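Long-range contact in heat-inducible transcription repressor HrcA (Thermotoga maritima, PDB 1STZ), which probably represses the class I heat shock operons grpE-dnaK-dnaJ and groELS by binding DNA, preventing their heat-shock induction: residues L127-N141 / Y294-T308. Residues are numbered along the deposited sequence; the frame is centred on the assembly and turned at random.
Sequences LARLTEGYVLIERPN and YFKGESPIGSVYLFT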
loop_
_atom_site.group_PDB
_atom_site.type_symbol
_atom_site.label_atom_id
_atom_site.label_comp_id
_atom_site.label_asym_id
_atom_site.label_seq_id
_atom_site.Cartn_x
_atom_site.Cartn_y
_atom_site.Cartn_z
ATOM N N LEU A 127 -4.084 -9.304 -6.415
ATOM C CA LEU A 127 -4.527 -9.612 -7.758
ATOM C C LEU A 127 -6.067 -9.549 -7.861
ATOM O O LEU A 127 -6.595 -8.937 -8.774
ATOM C CB LEU A 127 -4.030 -11.006 -8.170
ATOM C CG LEU A 127 -3.673 -11.374 -9.614
ATOM C CD1 LEU A 127 -3.820 -12.877 -9.873
ATOM C CD2 LEU A 127 -4.361 -10.612 -10.665
ATOM N N ALA A 128 -6.763 -10.211 -6.942
ATOM C CA ALA A 128 -8.231 -10.209 -6.892
ATOM C C ALA A 128 -8.782 -8.805 -6.708
ATOM O O ALA A 128 -9.721 -8.393 -7.394
ATOM C CB ALA A 128 -8.732 -11.095 -5.744
ATOM N N ARG A 129 -8.204 -8.069 -5.773
ATOM C CA ARG A 129 -8.659 -6.712 -5.492
ATOM C C ARG A 129 -8.522 -5.752 -6.673
ATOM O O ARG A 129 -9.460 -5.026 -6.986
ATOM C CB ARG A 129 -7.911 -6.144 -4.306
ATOM C CG ARG A 129 -8.374 -4.769 -3.923
ATOM C CD ARG A 129 -8.036 -4.400 -2.509
ATOM N NE ARG A 129 -6.617 -4.592 -2.217
ATOM C CZ ARG A 129 -5.978 -4.046 -1.182
ATOM N NH1 ARG A 129 -6.621 -3.247 -0.327
ATOM N NH2 ARG A 129 -4.682 -4.296 -0.997
ATOM N N LEU A 130 -7.379 -5.775 -7.340
ATOM C CA LEU A 130 -7.074 -4.820 -8.401
ATOM C C LEU A 130 -7.798 -5.114 -9.720
ATOM O O LEU A 130 -7.934 -4.238 -10.548
ATOM C CB LEU A 130 -5.571 -4.791 -8.665
ATOM C CG LEU A 130 -4.666 -4.354 -7.526
ATOM C CD1 LEU A 130 -3.244 -4.194 -8.032
ATOM C CD2 LEU A 130 -5.175 -3.070 -6.867
ATOM N N THR A 131 -8.226 -6.352 -9.922
ATOM C CA THR A 131 -8.927 -6.744 -11.137
ATOM C C THR A 131 -10.415 -7.035 -10.932
ATOM O O THR A 131 -11.095 -7.398 -11.884
ATOM C CB THR A 131 -8.301 -7.997 -11.722
ATOM O OG1 THR A 131 -8.447 -9.076 -10.790
ATOM C CG2 THR A 131 -6.813 -7.815 -11.937
ATOM N N GLU A 132 -10.899 -6.923 -9.703
ATOM C CA GLU A 132 -12.253 -7.329 -9.348
ATOM C C GLU A 132 -12.558 -8.723 -9.874
ATOM O O GLU A 132 -13.620 -8.957 -10.470
ATOM C CB GLU A 132 -13.279 -6.314 -9.885
ATOM C CG GLU A 132 -13.084 -4.887 -9.375
ATOM C CD GLU A 132 -13.829 -3.857 -10.226
ATOM O OE1 GLU A 132 -13.984 -4.074 -11.458
ATOM O OE2 GLU A 132 -14.248 -2.813 -9.673
ATOM N N GLY A 133 -11.618 -9.643 -9.662
ATOM C CA GLY A 133 -11.782 -11.027 -10.076
ATOM C C GLY A 133 -11.721 -12.046 -8.954
ATOM O O GLY A 133 -11.629 -11.709 -7.758
ATOM N N TYR A 134 -11.799 -13.302 -9.357
ATOM C CA TYR A 134 -11.659 -14.457 -8.485
ATOM C C TYR A 134 -10.353 -15.137 -8.849
ATOM O O TYR A 134 -10.166 -15.502 -9.995
ATOM C CB TYR A 134 -12.791 -15.448 -8.747
ATOM C CG TYR A 134 -12.808 -16.701 -7.879
ATOM C CD1 TYR A 134 -12.685 -17.963 -8.438
ATOM C CD2 TYR A 134 -12.998 -16.620 -6.518
ATOM C CE1 TYR A 134 -12.748 -19.122 -7.646
ATOM C CE2 TYR A 134 -13.053 -17.770 -5.719
ATOM C CZ TYR A 134 -12.918 -19.010 -6.297
ATOM O OH TYR A 134 -12.962 -20.144 -5.519
ATOM N N VAL A 135 -9.478 -15.314 -7.870
ATOM C CA VAL A 135 -8.160 -15.896 -8.072
ATOM C C VAL A 135 -8.002 -17.268 -7.424
ATOM O O VAL A 135 -8.416 -17.475 -6.285
ATOM C CB VAL A 135 -7.086 -14.947 -7.535
ATOM C CG1 VAL A 135 -5.694 -15.584 -7.578
ATOM C CG2 VAL A 135 -7.116 -13.664 -8.318
ATOM N N LEU A 136 -7.439 -18.210 -8.178
ATOM C CA LEU A 136 -6.940 -19.472 -7.633
ATOM C C LEU A 136 -5.443 -19.512 -7.854
ATOM O O LEU A 136 -4.986 -19.275 -8.968
ATOM C CB LEU A 136 -7.564 -20.672 -8.330
ATOM C CG LEU A 136 -9.062 -20.867 -8.208
ATOM C CD1 LEU A 136 -9.429 -22.135 -8.940
ATOM C CD2 LEU A 136 -9.571 -20.928 -6.766
ATOM N N ILE A 137 -4.682 -19.763 -6.793
ATOM C CA ILE A 137 -3.252 -20.032 -6.890
ATOM C C ILE A 137 -2.994 -21.456 -6.406
ATOM O O ILE A 137 -3.283 -21.787 -5.262
ATOM C CB ILE A 137 -2.438 -19.059 -6.032
ATOM C CG1 ILE A 137 -2.737 -17.609 -6.441
ATOM C CG2 ILE A 137 -0.937 -19.354 -6.161
ATOM C CD1 ILE A 137 -1.900 -16.588 -5.745
ATOM N N GLU A 138 -2.433 -22.280 -7.280
ATOM C CA GLU A 138 -1.975 -23.600 -6.925
ATOM C C GLU A 138 -0.757 -23.515 -5.967
ATOM O O GLU A 138 0.272 -22.954 -6.336
ATOM C CB GLU A 138 -1.617 -24.356 -8.196
ATOM C CG GLU A 138 -1.556 -25.857 -8.038
ATOM C CD GLU A 138 -1.200 -26.581 -9.321
ATOM O OE1 GLU A 138 -0.594 -25.972 -10.241
ATOM O OE2 GLU A 138 -1.508 -27.791 -9.404
ATOM N N ARG A 139 -0.902 -24.051 -4.748
ATOM C CA ARG A 139 0.186 -24.167 -3.775
ATOM C C ARG A 139 1.253 -25.154 -4.271
ATOM O O ARG A 139 0.965 -26.045 -5.056
ATOM C CB ARG A 139 -0.349 -24.643 -2.406
ATOM C CG ARG A 139 -1.354 -23.711 -1.768
ATOM C CD ARG A 139 -1.803 -24.121 -0.365
ATOM N NE ARG A 139 -2.447 -23.013 0.341
ATOM C CZ ARG A 139 -3.758 -22.785 0.438
ATOM N NH1 ARG A 139 -4.663 -23.563 -0.149
ATOM N NH2 ARG A 139 -4.178 -21.737 1.132
ATOM N N PRO A 140 2.487 -25.028 -3.809
ATOM C CA PRO A 140 3.518 -25.983 -4.216
ATOM C C PRO A 140 3.077 -27.409 -3.859
ATOM O O PRO A 140 2.471 -27.631 -2.808
ATOM C CB PRO A 140 4.734 -25.554 -3.388
ATOM C CG PRO A 140 4.476 -24.136 -3.071
ATOM C CD PRO A 140 3.003 -24.041 -2.845
ATOM N N ASN A 141 3.348 -28.356 -4.749
ATOM C CA ASN A 141 2.934 -29.738 -4.548
ATOM C C ASN A 141 3.701 -30.336 -3.373
ATOM O O ASN A 141 4.917 -30.259 -3.328
ATOM C CB ASN A 141 3.175 -30.538 -5.829
ATOM C CG ASN A 141 2.381 -31.843 -5.883
ATOM O OD1 ASN A 141 2.198 -32.539 -4.868
ATOM N ND2 ASN A 141 1.910 -32.185 -7.082
ATOM N N TYR A 294 3.946 -19.770 -12.009
ATOM C CA TYR A 294 5.081 -19.193 -11.310
ATOM C C TYR A 294 6.138 -20.291 -11.148
ATOM O O TYR A 294 5.801 -21.477 -11.068
ATOM C CB TYR A 294 4.664 -18.543 -9.974
ATOM C CG TYR A 294 4.174 -19.460 -8.883
ATOM C CD1 TYR A 294 4.978 -19.778 -7.793
ATOM C CD2 TYR A 294 2.886 -19.946 -8.892
ATOM C CE1 TYR A 294 4.519 -20.619 -6.785
ATOM C CE2 TYR A 294 2.418 -20.790 -7.890
ATOM C CZ TYR A 294 3.223 -21.115 -6.839
ATOM O OH TYR A 294 2.727 -21.950 -5.846
ATOM N N PHE A 295 7.402 -19.879 -11.139
ATOM C CA PHE A 295 8.529 -20.776 -11.292
ATOM C C PHE A 295 9.568 -20.608 -10.188
ATOM O O PHE A 295 9.757 -19.529 -9.635
ATOM C CB PHE A 295 9.266 -20.490 -12.615
ATOM C CG PHE A 295 8.472 -20.800 -13.859
ATOM C CD1 PHE A 295 7.521 -19.914 -14.322
ATOM C CD2 PHE A 295 8.712 -21.960 -14.577
ATOM C CE1 PHE A 295 6.786 -20.195 -15.477
ATOM C CE2 PHE A 295 8.008 -22.243 -15.731
ATOM C CZ PHE A 295 7.040 -21.358 -16.189
ATOM N N LYS A 296 10.281 -21.697 -9.927
ATOM C CA LYS A 296 11.558 -21.665 -9.232
ATOM C C LYS A 296 12.645 -21.916 -10.260
ATOM O O LYS A 296 12.978 -23.051 -10.557
ATOM C CB LYS A 296 11.572 -22.736 -8.142
ATOM C CG LYS A 296 12.903 -22.889 -7.418
ATOM C CD LYS A 296 12.995 -24.224 -6.672
ATOM C CE LYS A 296 13.029 -25.429 -7.598
ATOM N NZ LYS A 296 14.211 -25.386 -8.509
ATOM N N GLY A 297 13.191 -20.849 -10.826
ATOM C CA GLY A 297 14.141 -20.969 -11.919
ATOM C C GLY A 297 13.397 -21.381 -13.173
ATOM O O GLY A 297 12.461 -20.703 -13.584
ATOM N N GLU A 298 13.805 -22.497 -13.777
ATOM C CA GLU A 298 13.085 -23.066 -14.923
ATOM C C GLU A 298 11.928 -24.006 -14.520
ATOM O O GLU A 298 11.116 -24.366 -15.360
ATOM C CB GLU A 298 14.054 -23.825 -15.840
ATOM C CG GLU A 298 15.280 -23.021 -16.272
ATOM C CD GLU A 298 14.976 -22.005 -17.363
ATOM O OE1 GLU A 298 15.864 -21.757 -18.208
ATOM O OE2 GLU A 298 13.857 -21.450 -17.388
ATOM N N SER A 299 11.854 -24.397 -13.249
ATOM C CA SER A 299 10.844 -25.369 -12.787
ATOM C C SER A 299 9.512 -24.732 -12.393
ATOM O O SER A 299 9.484 -23.924 -11.486
ATOM C CB SER A 299 11.392 -26.155 -11.585
ATOM O OG SER A 299 12.352 -27.094 -12.029
ATOM N N PRO A 300 8.402 -25.097 -13.030
ATOM C CA PRO A 300 7.099 -24.562 -12.613
ATOM C C PRO A 300 6.713 -25.104 -11.237
ATOM O O PRO A 300 6.795 -26.301 -11.021
ATOM C CB PRO A 300 6.116 -25.076 -13.676
ATOM C CG PRO A 300 6.875 -25.896 -14.619
ATOM C CD PRO A 300 8.283 -26.028 -14.157
ATOM N N ILE A 301 6.335 -24.233 -10.324
ATOM C CA ILE A 301 5.889 -24.647 -8.998
ATOM C C ILE A 301 4.370 -24.826 -8.935
ATOM O O ILE A 301 3.880 -25.743 -8.266
ATOM C CB ILE A 301 6.337 -23.640 -7.957
ATOM C CG1 ILE A 301 7.863 -23.494 -7.951
ATOM C CG2 ILE A 301 5.855 -24.052 -6.566
ATOM C CD1 ILE A 301 8.615 -24.832 -7.904
ATOM N N GLY A 302 3.642 -23.940 -9.618
ATOM C CA GLY A 302 2.187 -24.001 -9.680
ATOM C C GLY A 302 1.601 -23.068 -10.734
ATOM O O GLY A 302 2.292 -22.219 -11.288
ATOM N N SER A 303 0.319 -23.246 -11.004
ATOM C CA SER A 303 -0.442 -22.365 -11.870
ATOM C C SER A 303 -1.276 -21.339 -11.080
ATOM O O SER A 303 -1.678 -21.574 -9.931
ATOM C CB SER A 303 -1.343 -23.207 -12.766
ATOM O OG SER A 303 -0.536 -24.048 -13.578
ATOM N N VAL A 304 -1.504 -20.192 -11.715
ATOM C CA VAL A 304 -2.357 -19.126 -11.214
ATOM C C VAL A 304 -3.480 -18.870 -12.215
ATOM O O VAL A 304 -3.241 -18.835 -13.416
ATOM C CB VAL A 304 -1.565 -17.823 -11.045
ATOM C CG1 VAL A 304 -2.435 -16.718 -10.463
ATOM C CG2 VAL A 304 -0.341 -18.053 -10.167
ATOM N N TYR A 305 -4.689 -18.676 -11.706
ATOM C CA TYR A 305 -5.880 -18.419 -12.509
ATOM C C TYR A 305 -6.607 -17.187 -11.994
ATOM O O TYR A 305 -6.825 -17.059 -10.798
ATOM C CB TYR A 305 -6.833 -19.603 -12.449
ATOM C CG TYR A 305 -6.212 -20.899 -12.888
ATOM C CD1 TYR A 305 -5.511 -21.682 -11.995
ATOM C CD2 TYR A 305 -6.335 -21.342 -14.197
ATOM C CE1 TYR A 305 -4.940 -22.882 -12.393
ATOM C CE2 TYR A 305 -5.762 -22.526 -14.604
ATOM C CZ TYR A 305 -5.069 -23.297 -13.697
ATOM O OH TYR A 305 -4.519 -24.500 -14.091
ATOM N N LEU A 306 -6.952 -16.282 -12.910
ATOM C CA LEU A 306 -7.823 -15.138 -12.643
ATOM C C LEU A 306 -9.105 -15.265 -13.486
ATOM O O LEU A 306 -9.061 -15.222 -14.721
ATOM C CB LEU A 306 -7.103 -13.866 -13.079
ATOM C CG LEU A 306 -7.472 -12.480 -12.551
ATOM C CD1 LEU A 306 -7.483 -11.468 -13.660
ATOM C CD2 LEU A 306 -8.722 -12.402 -11.714
ATOM N N PHE A 307 -10.235 -15.369 -12.826
ATOM C CA PHE A 307 -11.525 -15.435 -13.481
ATOM C C PHE A 307 -12.244 -14.120 -13.257
ATOM O O PHE A 307 -12.340 -13.653 -12.136
ATOM C CB PHE A 307 -12.375 -16.565 -12.903
ATOM C CG PHE A 307 -11.830 -17.928 -13.159
ATOM C CD1 PHE A 307 -11.021 -18.549 -12.222
ATOM C CD2 PHE A 307 -12.168 -18.615 -14.311
ATOM C CE1 PHE A 307 -10.531 -19.844 -12.451
ATOM C CE2 PHE A 307 -11.679 -19.874 -14.543
ATOM C CZ PHE A 307 -10.848 -20.491 -13.603
ATOM N N THR A 308 -12.751 -13.527 -14.333
ATOM C CA THR A 308 -13.618 -12.361 -14.249
ATOM C C THR A 308 -14.752 -12.566 -15.203
ATOM O O THR A 308 -14.728 -13.482 -16.009
ATOM C CB THR A 308 -12.855 -11.073 -14.678
ATOM O OG1 THR A 308 -12.355 -11.220 -16.017
ATOM C CG2 THR A 308 -11.599 -10.840 -13.828
HETATM O O HOH W 1 1.176 -26.043 -12.657
HETATM O O HOH W 2 1.579 -27.266 -7.820
HETATM O O HOH W 3 5.041 -27.576 -6.902
#
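With chi1 at 67°, the ring of Tyr294 stands between its own backbone N and carbonyl carbon and sends OH to Glu138 O, 2.7 Å away in the carbonyl plane. In Glu138, CG lies anti to the backbone N (chi1 -161°) and the chain runs on extended, which brings OE1 3.0 Å from Ser303 N, whose N-H it accepts through its anti lone pair. Glu138 N in turn donates to Ser303 O at 2.8 Å, and a water links OE1 with Ser303 OG. One residue is thus gripped through its amide, carbonyl and carboxylate, beside the classic beta bulge that Ile301 and Gly302 form opposite Tyr294 in the neighbouring hairpin. From here strands 134-138 and 299-308 run antiparallel as neighbours in the five-stranded sheet of the HrcA C-terminal domain, and Tyr134 and Phe307 exchange two nearly straight backbone bonds. Their side chains run side by side, Phe307 CD1 coming to the edge of the Tyr134 ring, 4.2 Å from Tyr134 CD1. On the other face, covered by helix 314-334, Ile137 CG1 packs alongside Val304 CG1 at 4.1 Å. Leu306 meets Thr131 tip to tip, Leu306 CD2 3.5 Å from Thr131 OG1, a hydroxyl bonded back to Leu127 O, one turn earlier.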